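Long-range contacts in foldase protein PrsA (PDB 4WO7), which helps secreted proteins to fold after they cross the membrane and has peptidyl-prolyl cis-trans isomerase activity: residues K44-K49 with E236-V241; S35-L40 with D256-S261. One frame throughout, in Å; residues are numbered along the deposited sequence.

How the contacts relate
Contacts 1 and 2 lie side by side, their centres about 12 Å apart, and both rest on the long helix 21-49. Along the chain the order is 35-40, 44-49, 236-241 and 256-261, so the outer pair of segments makes contact 2 and the inner pair contact 1. The whole PPIase domain region lies between the inner segments. Helix 231-244 and the tail that follows strand 248-249 thus return to the same N-terminal helix, and the side chain of Gln239 in contact 1 packs against the backbone oxygen of Phe258 in contact 2. The two ends of the chain are thereby joined into one structural unit, which also meets the second subunit beside both contacts.

Contact 1 (K44-K49 with E236-V241); sequences KVLDKK and EAVQKV
Val45 and Lys49, which both touch Val241, are themselves joined by the backbone bond from Lys49 N to Val45 O at 3.2 Å, one turn of helix 21-49. That turn puts their side chains on one flank, with Leu46 next to them, against helix 231-244. The two short helix axes cross at 79° and come no nearer than 11.0 Å, a wide separation that branched aliphatic side chains bridge. Val241 is the hub. Its CG1 lies anti to the backbone N (chi1 -178°), which extends this one methyl toward the other helix, where it meets Leu46 CD2 at 3.9 Å and Val45 CG1 at 4.2 Å. The leucine fork is shared between two valines: its other branch, CD1, reaches Val238 CG1 at 4.1 Å, the two side chains standing at about a right angle. Leu93 and Ala97 of helix 81-101 also pack on Leu46, and Ile247 covers Val45, so the fork and the valines are buried from several directions. Lys49 closes the edge. With its chain fully extended it meets Val241 tip to tip, CD and the ammonium NZ both resting 4.0 Å from Val241 CG1. A lysine suits this border because its long aliphatic chain can lie against hydrocarbon while the residue as a whole stays exposed, although Lys244 brings a like charge close. No hydrogen bond or salt bridge spans the two segments, so their association depends on dispersion and the burial of hydrocarbon, and shape rather than directional bonding sets how the helices meet.

Contact 2 (S35-L40 with D256-S261); sequences SVLTQL and DTFNTS
Apolar packing carries most of this contact, and it centres on the ring of Phe258, which reaches from the C-terminal tail to Leu37 and Thr38 on helix 21-49. Ring atom CE2 lies 4.0 Å from Leu37 CG, the leucine and the ring crossing obliquely, and Leu37 CD2 adds to the same patch. With CG anti to its own carbonyl carbon (chi1 -62°), Phe258 directs its para carbon CZ at the helix backbone, 3.6 Å from Thr38 CA. Thr257 CG2 lies over one face of the ring, 4.1 Å above its plane and displaced toward the rim. A long, flat side chain suits a tail residue whose main chain stays well away from the helix. Replacing Phe258 with an alanine is likely to leave Leu37 CG without its aromatic partner and to open a gap between the tail and the helix backbone at Thr38.

Weakly polar contacts come second. Leu37 O sits at the ring's edge, in its plane, 3.6 Å from Phe258 CZ, where the slightly positive C-H rim probably suits a carbonyl oxygen better than the electron-rich face would. Thr38 OG1 touches Thr257 CG2 at 3.5 Å, a van der Waals contact. This hydroxyl makes a hydrogen bond to Ala34 O within its own helix, so the threonine can turn its oxygen to a methyl of the tail without losing that bond. Leu37 also touches Ala12 of the second subunit, so this turn of the helix faces both the tail and the dimer partner.

An irregular C-terminal tail held against an N-terminal helix mainly by Phe258, with Thr257 beside it, is consistent with a foldase domain assembled from both chain ends, as in the parvulin-type chaperone SurA.

Contact 1 (K44-K49 with E236-V241)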
loop_
_atom_site.group_PDB
_atom_site.type_symbol
_atom_site.label_atom_id
_atom_site.label_comp_id
_atom_site.label_asym_id
_atom_site.label_seq_id
_atom_site.Cartn_x
_atom_site.Cartn_y
_atom_site.Cartn_z
ATOM N N LYS A 44 -9.950 -18.335 16.801
ATOM C CA LYS A 44 -10.581 -19.438 17.524
ATOM C C LYS A 44 -9.550 -20.374 18.120
ATOM O O LYS A 44 -9.612 -20.716 19.302
ATOM C CB LYS A 44 -11.493 -20.255 16.617
ATOM C CG LYS A 44 -12.895 -19.739 16.481
ATOM C CD LYS A 44 -13.758 -20.798 15.826
ATOM C CE LYS A 44 -15.211 -20.397 15.838
ATOM N NZ LYS A 44 -15.444 -19.213 14.976
ATOM N N VAL A 45 -8.603 -20.792 17.291
ATOM C CA VAL A 45 -7.599 -21.750 17.720
ATOM C C VAL A 45 -6.737 -21.122 18.801
ATOM O O VAL A 45 -6.523 -21.725 19.853
ATOM C CB VAL A 45 -6.748 -22.249 16.529
ATOM C CG1 VAL A 45 -5.495 -22.987 16.993
ATOM C CG2 VAL A 45 -7.599 -23.145 15.632
ATOM N N LEU A 46 -6.254 -19.908 18.556
ATOM C CA LEU A 46 -5.392 -19.239 19.529
ATOM C C LEU A 46 -6.116 -18.891 20.838
ATOM O O LEU A 46 -5.518 -18.959 21.910
ATOM C CB LEU A 46 -4.780 -17.975 18.926
ATOM C CG LEU A 46 -3.848 -18.232 17.739
ATOM C CD1 LEU A 46 -3.280 -16.933 17.200
ATOM C CD2 LEU A 46 -2.732 -19.204 18.095
ATOM N N ASP A 47 -7.394 -18.526 20.769
ATOM C CA ASP A 47 -8.122 -18.170 21.987
ATOM C C ASP A 47 -8.279 -19.362 22.907
ATOM O O ASP A 47 -8.405 -19.215 24.123
ATOM C CB ASP A 47 -9.512 -17.622 21.665
ATOM C CG ASP A 47 -10.261 -17.168 22.907
ATOM O OD1 ASP A 47 -9.623 -16.608 23.827
ATOM O OD2 ASP A 47 -11.493 -17.372 22.963
ATOM N N LYS A 48 -8.262 -20.547 22.319
ATOM C CA LYS A 48 -8.371 -21.774 23.088
ATOM C C LYS A 48 -7.022 -22.168 23.693
ATOM O O LYS A 48 -6.962 -22.738 24.785
ATOM C CB LYS A 48 -8.946 -22.891 22.220
ATOM C CG LYS A 48 -9.179 -24.182 22.970
ATOM C CD LYS A 48 -9.928 -25.162 22.101
ATOM C CE LYS A 48 -10.274 -26.422 22.863
ATOM N NZ LYS A 48 -11.107 -27.336 22.040
ATOM N N LYS A 49 -5.942 -21.865 22.976
ATOM C CA LYS A 49 -4.598 -22.186 23.450
ATOM C C LYS A 49 -4.121 -21.147 24.450
ATOM O O LYS A 49 -3.883 -21.461 25.614
ATOM C CB LYS A 49 -3.627 -22.279 22.272
ATOM C CG LYS A 49 -2.212 -22.723 22.636
ATOM C CD LYS A 49 -1.438 -23.133 21.392
ATOM C CE LYS A 49 -0.074 -23.695 21.757
ATOM N NZ LYS A 49 0.698 -24.155 20.566
ATOM N N GLU A 236 4.248 -16.477 10.274
ATOM C CA GLU A 236 5.085 -17.657 10.145
ATOM C C GLU A 236 4.974 -18.466 11.435
ATOM O O GLU A 236 4.884 -19.693 11.405
ATOM C CB GLU A 236 6.536 -17.260 9.845
ATOM C CG GLU A 236 7.471 -18.434 9.575
ATOM C CD GLU A 236 8.908 -18.002 9.335
ATOM O OE1 GLU A 236 9.138 -16.802 9.071
ATOM O OE2 GLU A 236 9.808 -18.868 9.391
ATOM N N ALA A 237 4.973 -17.772 12.569
ATOM C CA ALA A 237 4.825 -18.434 13.860
ATOM C C ALA A 237 3.419 -18.987 14.077
ATOM O O ALA A 237 3.255 -20.121 14.530
ATOM C CB ALA A 237 5.171 -17.475 14.985
ATOM N N VAL A 238 2.410 -18.183 13.753
ATOM C CA VAL A 238 1.017 -18.569 13.955
ATOM C C VAL A 238 0.676 -19.794 13.110
ATOM O O VAL A 238 -0.071 -20.668 13.545
ATOM C CB VAL A 238 0.059 -17.405 13.610
ATOM C CG1 VAL A 238 -1.403 -17.865 13.630
ATOM C CG2 VAL A 238 0.242 -16.274 14.605
ATOM N N GLN A 239 1.239 -19.858 11.906
ATOM C CA GLN A 239 0.927 -20.939 10.978
ATOM C C GLN A 239 1.423 -22.289 11.493
ATOM O O GLN A 239 0.870 -23.336 11.147
ATOM C CB GLN A 239 1.530 -20.643 9.601
ATOM C CG GLN A 239 0.907 -21.419 8.459
ATOM C CD GLN A 239 -0.584 -21.185 8.326
ATOM O OE1 GLN A 239 -1.125 -20.217 8.863
ATOM N NE2 GLN A 239 -1.258 -22.073 7.604
ATOM N N LYS A 240 2.472 -22.272 12.308
ATOM C CA LYS A 240 2.931 -23.499 12.951
ATOM C C LYS A 240 1.883 -24.047 13.903
ATOM O O LYS A 240 1.707 -25.260 14.028
ATOM C CB LYS A 240 4.217 -23.265 13.725
ATOM C CG LYS A 240 5.434 -23.068 12.880
ATOM C CD LYS A 240 6.630 -23.007 13.790
ATOM C CE LYS A 240 7.924 -22.851 13.043
ATOM N NZ LYS A 240 9.021 -22.815 14.036
ATOM N N VAL A 241 1.194 -23.139 14.582
ATOM C CA VAL A 241 0.173 -23.528 15.536
ATOM C C VAL A 241 -1.008 -24.086 14.764
ATOM O O VAL A 241 -1.634 -25.056 15.189
ATOM C CB VAL A 241 -0.290 -22.341 16.408
ATOM C CG1 VAL A 241 -1.318 -22.801 17.425
ATOM C CG2 VAL A 241 0.886 -21.703 17.123
#

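Contact 2 (S35-L40 with D256-S261)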
loop_
_atom_site.group_PDB
_atom_site.type_symbol
_atom_site.label_atom_id
_atom_site.label_comp_id
_atom_site.label_asym_id
_atom_site.label_seq_id
_atom_site.Cartn_x
_atom_site.Cartn_y
_atom_site.Cartn_z
ATOM N N SER A 35 -8.894 -14.255 3.545
ATOM C CA SER A 35 -8.271 -13.520 4.637
ATOM C C SER A 35 -9.154 -13.548 5.878
ATOM O O SER A 35 -8.655 -13.702 6.991
ATOM C CB SER A 35 -7.973 -12.077 4.229
ATOM O OG SER A 35 -9.107 -11.463 3.644
ATOM N N VAL A 36 -10.464 -13.415 5.699
ATOM C CA VAL A 36 -11.341 -13.369 6.860
ATOM C C VAL A 36 -11.496 -14.769 7.454
ATOM O O VAL A 36 -11.533 -14.916 8.671
ATOM C CB VAL A 36 -12.741 -12.800 6.531
ATOM C CG1 VAL A 36 -13.613 -12.796 7.790
ATOM C CG2 VAL A 36 -12.637 -11.375 6.014
ATOM N N LEU A 37 -11.556 -15.798 6.610
ATOM C CA LEU A 37 -11.572 -17.170 7.112
ATOM C C LEU A 37 -10.314 -17.444 7.920
ATOM O O LEU A 37 -10.350 -18.158 8.921
ATOM C CB LEU A 37 -11.686 -18.190 5.971
ATOM C CG LEU A 37 -11.643 -19.656 6.430
ATOM C CD1 LEU A 37 -12.784 -19.971 7.389
ATOM C CD2 LEU A 37 -11.683 -20.603 5.237
ATOM N N THR A 38 -9.204 -16.873 7.471
ATOM C CA THR A 38 -7.920 -17.055 8.141
ATOM C C THR A 38 -7.959 -16.455 9.545
ATOM O O THR A 38 -7.530 -17.082 10.520
ATOM C CB THR A 38 -6.769 -16.416 7.324
ATOM O OG1 THR A 38 -6.659 -17.072 6.050
ATOM C CG2 THR A 38 -5.432 -16.527 8.059
ATOM N N GLN A 39 -8.491 -15.242 9.646
ATOM C CA GLN A 39 -8.553 -14.545 10.926
ATOM C C GLN A 39 -9.492 -15.271 11.880
ATOM O O GLN A 39 -9.166 -15.489 13.046
ATOM C CB GLN A 39 -9.016 -13.098 10.731
ATOM C CG GLN A 39 -9.261 -12.334 12.025
ATOM C CD GLN A 39 -9.557 -10.867 11.778
ATOM O OE1 GLN A 39 -9.530 -10.396 10.643
ATOM N NE2 GLN A 39 -9.837 -10.135 12.846
ATOM N N LEU A 40 -10.655 -15.658 11.368
ATOM C CA LEU A 40 -11.664 -16.341 12.172
ATOM C C LEU A 40 -11.147 -17.628 12.796
ATOM O O LEU A 40 -11.345 -17.904 13.980
ATOM C CB LEU A 40 -12.891 -16.666 11.315
ATOM C CG LEU A 40 -13.776 -15.499 10.888
ATOM C CD1 LEU A 40 -14.815 -15.968 9.875
ATOM C CD2 LEU A 40 -14.452 -14.869 12.103
ATOM N N ASP A 256 -7.656 -25.098 0.653
ATOM C CA ASP A 256 -6.254 -24.748 0.485
ATOM C C ASP A 256 -5.935 -23.375 1.079
ATOM O O ASP A 256 -4.864 -22.815 0.828
ATOM C CB ASP A 256 -5.885 -24.757 -1.001
ATOM C CG ASP A 256 -6.342 -26.020 -1.705
ATOM O OD1 ASP A 256 -5.812 -27.105 -1.395
ATOM O OD2 ASP A 256 -7.249 -25.923 -2.560
ATOM N N THR A 257 -6.869 -22.827 1.852
ATOM C CA THR A 257 -6.652 -21.544 2.500
ATOM C C THR A 257 -5.569 -21.739 3.552
ATOM O O THR A 257 -4.685 -20.897 3.704
ATOM C CB THR A 257 -7.951 -20.987 3.123
ATOM O OG1 THR A 257 -8.868 -20.657 2.071
ATOM C CG2 THR A 257 -7.678 -19.731 3.942
ATOM N N PHE A 258 -5.661 -22.860 4.272
ATOM C CA PHE A 258 -4.695 -23.249 5.303
ATOM C C PHE A 258 -3.813 -24.411 4.916
ATOM O O PHE A 258 -2.927 -24.785 5.679
ATOM C CB PHE A 258 -5.405 -23.678 6.577
ATOM C CG PHE A 258 -6.223 -22.619 7.203
ATOM C CD1 PHE A 258 -5.636 -21.677 8.026
ATOM C CD2 PHE A 258 -7.584 -22.565 6.978
ATOM C CE1 PHE A 258 -6.394 -20.695 8.614
ATOM C CE2 PHE A 258 -8.349 -21.590 7.562
ATOM C CZ PHE A 258 -7.754 -20.653 8.383
ATOM N N ASN A 259 -4.018 -24.970 3.734
ATOM C CA ASN A 259 -3.415 -26.259 3.432
ATOM C C ASN A 259 -1.912 -26.133 3.343
ATOM O O ASN A 259 -1.172 -26.948 3.897
ATOM C CB ASN A 259 -3.980 -26.802 2.124
ATOM C CG ASN A 259 -3.397 -28.147 1.737
ATOM O OD1 ASN A 259 -2.194 -28.385 1.835
ATOM N ND2 ASN A 259 -4.260 -29.036 1.281
ATOM N N THR A 260 -1.471 -25.086 2.666
ATOM C CA THR A 260 -0.058 -24.844 2.463
ATOM C C THR A 260 0.290 -23.429 2.884
ATOM O O THR A 260 -0.507 -22.511 2.700
ATOM C CB THR A 260 0.334 -25.033 1.000
ATOM O OG1 THR A 260 -0.452 -24.161 0.176
ATOM C CG2 THR A 260 0.093 -26.465 0.587
ATOM N N SER A 261 1.469 -23.252 3.478
ATOM C CA SER A 261 1.933 -21.915 3.859
ATOM C C SER A 261 3.401 -21.902 4.272
ATOM O O SER A 261 4.272 -22.231 3.456
ATOM C CB SER A 261 1.064 -21.349 4.979
ATOM O OG SER A 261 -0.261 -21.144 4.504
#